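Local coordinates for protein MATE family efflux transporter (Vibrio cholerae, PDB 6IDP) that probably exports drugs and other toxic compounds across the bacterial membrane as a proton-dependent transporter of the MATE multidrug efflux family, at residues H235-G238 with P239-S243; A325-T328 with Y329-T333. All coordinates share one frame; numbering follows the deposited sequence.

Contact 1: residues H235-G238 with P239-S243; sequences HIMG and PAMLS
Helix 226-259 carries a proline kink at Pro-239, where residues 235-238 continue without a gap into 239-243, and the missing bond defines it: the ring nitrogen of Pro-239 carries no hydrogen for the carbonyl of His-235, one turn earlier. Ring carbon CD of Pro-239 stands there instead, 3.3 Å from His-235 O, with CG of the same ring close behind. The His-235 carbonyl is not left without a donor, since Ser-379 OG, at the start of helix 379-435, hydrogen-bonds to it.

Immediately after the proline the helical pattern resumes. Ala-240 N bonds to Ile-236 O at 3.0 Å, lying nearly on the line of the carbonyl, whereas Met-241 N reaches Met-237 O at 2.9 Å from a position tilted 29° out of the carbonyl plane. Gly-238 O receives Leu-242 N in its carbonyl plane at 3.2 Å, with an N-H...O angle of 162°; Met-241 N adds a weak second bond to the same oxygen.

On the flank facing helix 54-80, the side chains of Met-237 and Met-241 run side by side in the same direction, against Leu-67 and Ile-63 respectively. The chain of Met-241, extended beyond CG, carries its CE methyl to 3.5 Å from Met-237 CG, with Met-237 SD 3.7 Å from the same methyl.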
loop_
_atom_site.group_PDB
_atom_site.type_symbol
_atom_site.label_atom_id
_atom_site.label_comp_id
_atom_site.label_asym_id
_atom_site.label_seq_id
_atom_site.Cartn_x
_atom_site.Cartn_y
_atom_site.Cartn_z
ATOM N N HIS A 235 7.572 11.766 -13.609
ATOM C CA HIS A 235 7.649 12.840 -12.623
ATOM C C HIS A 235 6.994 12.454 -11.299
ATOM O O HIS A 235 7.399 12.927 -10.235
ATOM C CB HIS A 235 6.996 14.112 -13.168
ATOM C CG HIS A 235 6.892 15.216 -12.162
ATOM N ND1 HIS A 235 7.992 15.913 -11.708
ATOM C CD2 HIS A 235 5.822 15.739 -11.518
ATOM C CE1 HIS A 235 7.601 16.820 -10.829
ATOM N NE2 HIS A 235 6.291 16.735 -10.696
ATOM N N ILE A 236 5.973 11.607 -11.371
ATOM C CA ILE A 236 5.282 11.146 -10.175
ATOM C C ILE A 236 5.884 9.835 -9.692
ATOM O O ILE A 236 6.170 9.662 -8.508
ATOM C CB ILE A 236 3.775 10.927 -10.425
ATOM C CG1 ILE A 236 3.143 12.146 -11.103
ATOM C CG2 ILE A 236 3.067 10.591 -9.122
ATOM C CD1 ILE A 236 2.809 13.274 -10.157
ATOM N N MET A 237 6.081 8.921 -10.634
ATOM C CA MET A 237 6.502 7.559 -10.338
ATOM C C MET A 237 7.868 7.479 -9.661
ATOM O O MET A 237 8.072 6.661 -8.761
ATOM C CB MET A 237 6.511 6.739 -11.627
ATOM C CG MET A 237 7.028 5.327 -11.462
ATOM S SD MET A 237 6.898 4.392 -12.990
ATOM C CE MET A 237 7.595 5.563 -14.151
ATOM N N GLY A 238 8.798 8.320 -10.101
ATOM C CA GLY A 238 10.122 8.381 -9.504
ATOM C C GLY A 238 10.089 8.606 -8.001
ATOM O O GLY A 238 10.481 7.726 -7.236
ATOM N N PRO A 239 9.627 9.793 -7.571
ATOM C CA PRO A 239 9.498 10.114 -6.145
ATOM C C PRO A 239 8.575 9.155 -5.394
ATOM O O PRO A 239 8.818 8.872 -4.221
ATOM C CB PRO A 239 8.910 11.528 -6.158
ATOM C CG PRO A 239 9.353 12.103 -7.455
ATOM C CD PRO A 239 9.327 10.957 -8.424
ATOM N N ALA A 240 7.532 8.666 -6.060
ATOM C CA ALA A 240 6.575 7.769 -5.421
ATOM C C ALA A 240 7.210 6.421 -5.096
ATOM O O ALA A 240 6.911 5.822 -4.063
ATOM C CB ALA A 240 5.350 7.579 -6.303
ATOM N N MET A 241 8.079 5.946 -5.983
ATOM C CA MET A 241 8.818 4.711 -5.745
ATOM C C MET A 241 9.765 4.847 -4.563
ATOM O O MET A 241 9.877 3.938 -3.741
ATOM C CB MET A 241 9.609 4.305 -6.986
ATOM C CG MET A 241 8.800 3.576 -8.035
ATOM S SD MET A 241 9.856 3.008 -9.378
ATOM C CE MET A 241 8.641 2.318 -10.494
ATOM N N LEU A 242 10.453 5.983 -4.497
ATOM C CA LEU A 242 11.361 6.271 -3.393
ATOM C C LEU A 242 10.636 6.233 -2.053
ATOM O O LEU A 242 11.196 5.795 -1.050
ATOM C CB LEU A 242 12.023 7.635 -3.584
ATOM C CG LEU A 242 13.400 7.644 -4.241
ATOM C CD1 LEU A 242 13.908 9.068 -4.374
ATOM C CD2 LEU A 242 14.367 6.799 -3.429
ATOM N N SER A 243 9.388 6.691 -2.046
ATOM C CA SER A 243 8.591 6.722 -0.826
ATOM C C SER A 243 8.279 5.318 -0.317
ATOM O O SER A 243 8.094 5.115 0.880
ATOM C CB SER A 243 7.292 7.492 -1.055
ATOM O OG SER A 243 7.552 8.864 -1.285
#

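Contact 2: residues A325-T328 with Y329-T333. With OLC ((2R)-2,3-dihydroxypropyl (9Z)-octadec-9-enoate), chain E; OLC ((2R)-2,3-dihydroxypropyl (9Z)-octadec-9-enoate), chain D.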
loop_
_atom_site.group_PDB
_atom_site.type_symbol
_atom_site.label_atom_id
_atom_site.label_comp_id
_atom_site.label_asym_id
_atom_site.label_seq_id
_atom_site.Cartn_x
_atom_site.Cartn_y
_atom_site.Cartn_z
ATOM N N ALA A 325 -9.352 4.229 18.814
ATOM C CA ALA A 325 -8.434 4.366 19.937
ATOM C C ALA A 325 -9.159 4.214 21.272
ATOM O O ALA A 325 -8.660 3.558 22.186
ATOM C CB ALA A 325 -7.719 5.705 19.873
ATOM N N LEU A 326 -10.336 4.824 21.382
ATOM C CA LEU A 326 -11.126 4.746 22.606
ATOM C C LEU A 326 -11.571 3.318 22.898
ATOM O O LEU A 326 -11.417 2.829 24.019
ATOM C CB LEU A 326 -12.342 5.664 22.517
ATOM C CG LEU A 326 -12.076 7.141 22.805
ATOM C CD1 LEU A 326 -13.306 7.981 22.493
ATOM C CD2 LEU A 326 -11.651 7.325 24.254
ATOM N N VAL A 327 -12.126 2.655 21.889
ATOM C CA VAL A 327 -12.556 1.270 22.022
ATOM C C VAL A 327 -11.370 0.376 22.395
ATOM O O VAL A 327 -11.475 -0.472 23.283
ATOM C CB VAL A 327 -13.207 0.757 20.722
ATOM C CG1 VAL A 327 -13.542 -0.721 20.833
ATOM C CG2 VAL A 327 -14.454 1.566 20.397
ATOM N N THR A 328 -10.240 0.588 21.725
ATOM C CA THR A 328 -9.029 -0.185 21.979
ATOM C C THR A 328 -8.491 0.067 23.386
ATOM O O THR A 328 -8.016 -0.852 24.053
ATOM C CB THR A 328 -7.928 0.143 20.952
ATOM O OG1 THR A 328 -8.436 -0.056 19.627
ATOM C CG2 THR A 328 -6.713 -0.748 21.164
ATOM N N TYR A 329 -8.572 1.318 23.826
ATOM C CA TYR A 329 -8.118 1.725 25.153
ATOM C C TYR A 329 -8.913 1.022 26.247
ATOM O O TYR A 329 -8.344 0.523 27.224
ATOM C CB TYR A 329 -8.242 3.240 25.302
ATOM C CG TYR A 329 -7.623 3.841 26.547
ATOM C CD1 TYR A 329 -6.273 4.159 26.590
ATOM C CD2 TYR A 329 -8.400 4.130 27.665
ATOM C CE1 TYR A 329 -5.705 4.730 27.719
ATOM C CE2 TYR A 329 -7.844 4.700 28.797
ATOM C CZ TYR A 329 -6.495 5.000 28.818
ATOM O OH TYR A 329 -5.936 5.566 29.941
ATOM N N VAL A 330 -10.231 0.988 26.076
ATOM C CA VAL A 330 -11.104 0.349 27.052
ATOM C C VAL A 330 -10.833 -1.152 27.145
ATOM O O VAL A 330 -10.772 -1.711 28.238
ATOM C CB VAL A 330 -12.588 0.583 26.708
ATOM C CG1 VAL A 330 -13.484 -0.186 27.664
ATOM C CG2 VAL A 330 -12.916 2.067 26.761
ATOM N N PHE A 331 -10.643 -1.793 25.997
ATOM C CA PHE A 331 -10.548 -3.246 25.951
ATOM C C PHE A 331 -9.137 -3.761 25.659
ATOM O O PHE A 331 -8.973 -4.886 25.187
ATOM C CB PHE A 331 -11.525 -3.795 24.901
ATOM C CG PHE A 331 -12.973 -3.500 25.202
ATOM C CD1 PHE A 331 -13.617 -4.120 26.265
ATOM C CD2 PHE A 331 -13.696 -2.617 24.410
ATOM C CE1 PHE A 331 -14.954 -3.854 26.537
ATOM C CE2 PHE A 331 -15.030 -2.351 24.676
ATOM C CZ PHE A 331 -15.659 -2.968 25.738
ATOM N N ALA A 332 -8.125 -2.950 25.954
ATOM C CA ALA A 332 -6.739 -3.290 25.630
ATOM C C ALA A 332 -6.268 -4.599 26.264
ATOM O O ALA A 332 -5.615 -5.409 25.604
ATOM C CB ALA A 332 -5.813 -2.159 26.043
ATOM N N THR A 333 -6.593 -4.804 27.538
ATOM C CA THR A 333 -6.131 -5.999 28.239
ATOM C C THR A 333 -6.723 -7.284 27.639
ATOM O O THR A 333 -5.966 -8.177 27.260
ATOM C CB THR A 333 -6.438 -5.928 29.756
ATOM O OG1 THR A 333 -5.758 -4.806 30.326
ATOM C CG2 THR A 333 -5.981 -7.201 30.462
HETATM C C8 OLC E . -5.021 -2.354 32.696
HETATM C C7 OLC E . -5.842 -1.168 32.240
HETATM C C6 OLC E . -4.987 0.078 32.168
HETATM C C5 OLC E . -5.822 1.219 31.627
HETATM C C4 OLC E . -5.046 1.991 30.580
HETATM C C3 OLC E . -3.826 2.638 31.205
HETATM C C2 OLC E . -3.303 3.712 30.275
HETATM C C1 OLC E . -2.299 4.579 31.003
HETATM C C18 OLC D . -7.796 7.548 25.122
HETATM C C10 OLC D . 0.716 7.561 28.469
HETATM C C9 OLC D . 0.906 8.194 29.645
HETATM C C17 OLC D . -6.322 7.317 24.879
HETATM C C11 OLC D . 0.601 8.359 27.185
HETATM C C16 OLC D . -5.499 8.211 25.782
HETATM C C12 OLC D . -0.768 8.998 27.095
HETATM C C15 OLC D . -4.119 7.610 25.928
HETATM C C13 OLC D . -1.762 8.008 26.526
HETATM C C14 OLC D . -3.137 8.638 26.448
#
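The backbone runs as regular alpha helix through Val-330, then breaks at Phe-331 (phi -109°, psi 24°), the N-cap position of helix 332-339, making a helix–helix junction. Three i to i+4 bonds lead into the break: Tyr-329 N to Ala-325 O at 2.8 Å, Val-330 N to Leu-326 O, and Phe-331 N to Val-327 O at 3.1 Å. In all three the donor is tilted somewhat from the carbonyl plane.

The side chains of the last pair, Val-327 and Phe-331, cross at a slant, CG1 of the valine lying 4.1 Å from CD2 of the ring. Val-330 CG1 sits 3.8 Å above the centre of one face of that ring, a CH-pi-like placement between sequence neighbours. Ala-332, just past the break, packs on Leu-353 and Val-354 of helix 343-355.

Two monoolein molecules touch the ring of Tyr-329, whose side chain also rests on Val-354. Its first torsion (chi1 -171°) turns the ring away from the backbone nitrogen and toward them. C18 of the chain D molecule lies over one face, offset toward the rim, and C17 of that molecule is 3.6 Å from Tyr-329 CD1. The chain E molecule takes the phenol end, where Tyr-329 OH is 3.2 Å from carbon C2.

How the contacts relate
Contacts 1 and 2 occupy opposite sides of the chain's centre, with their own centres about 37 Å apart and nearest atoms about 25 Å apart, so neither touches the other. The centre of contact 1 lies about 14 Å, and that of contact 2 about 26 Å, from the centre of the chain. Both interrupt helical regularity, but differently: at 235-243 a proline removes one backbone bond and the helix continues, whereas at 325-333 the backbone leaves helical angles and a new helix starts. Monoolein is near both, directly against Tyr-329 in contact 2 and close to the Leu-242 side chain in contact 1, consistent with lipid-facing surfaces of a membrane transporter.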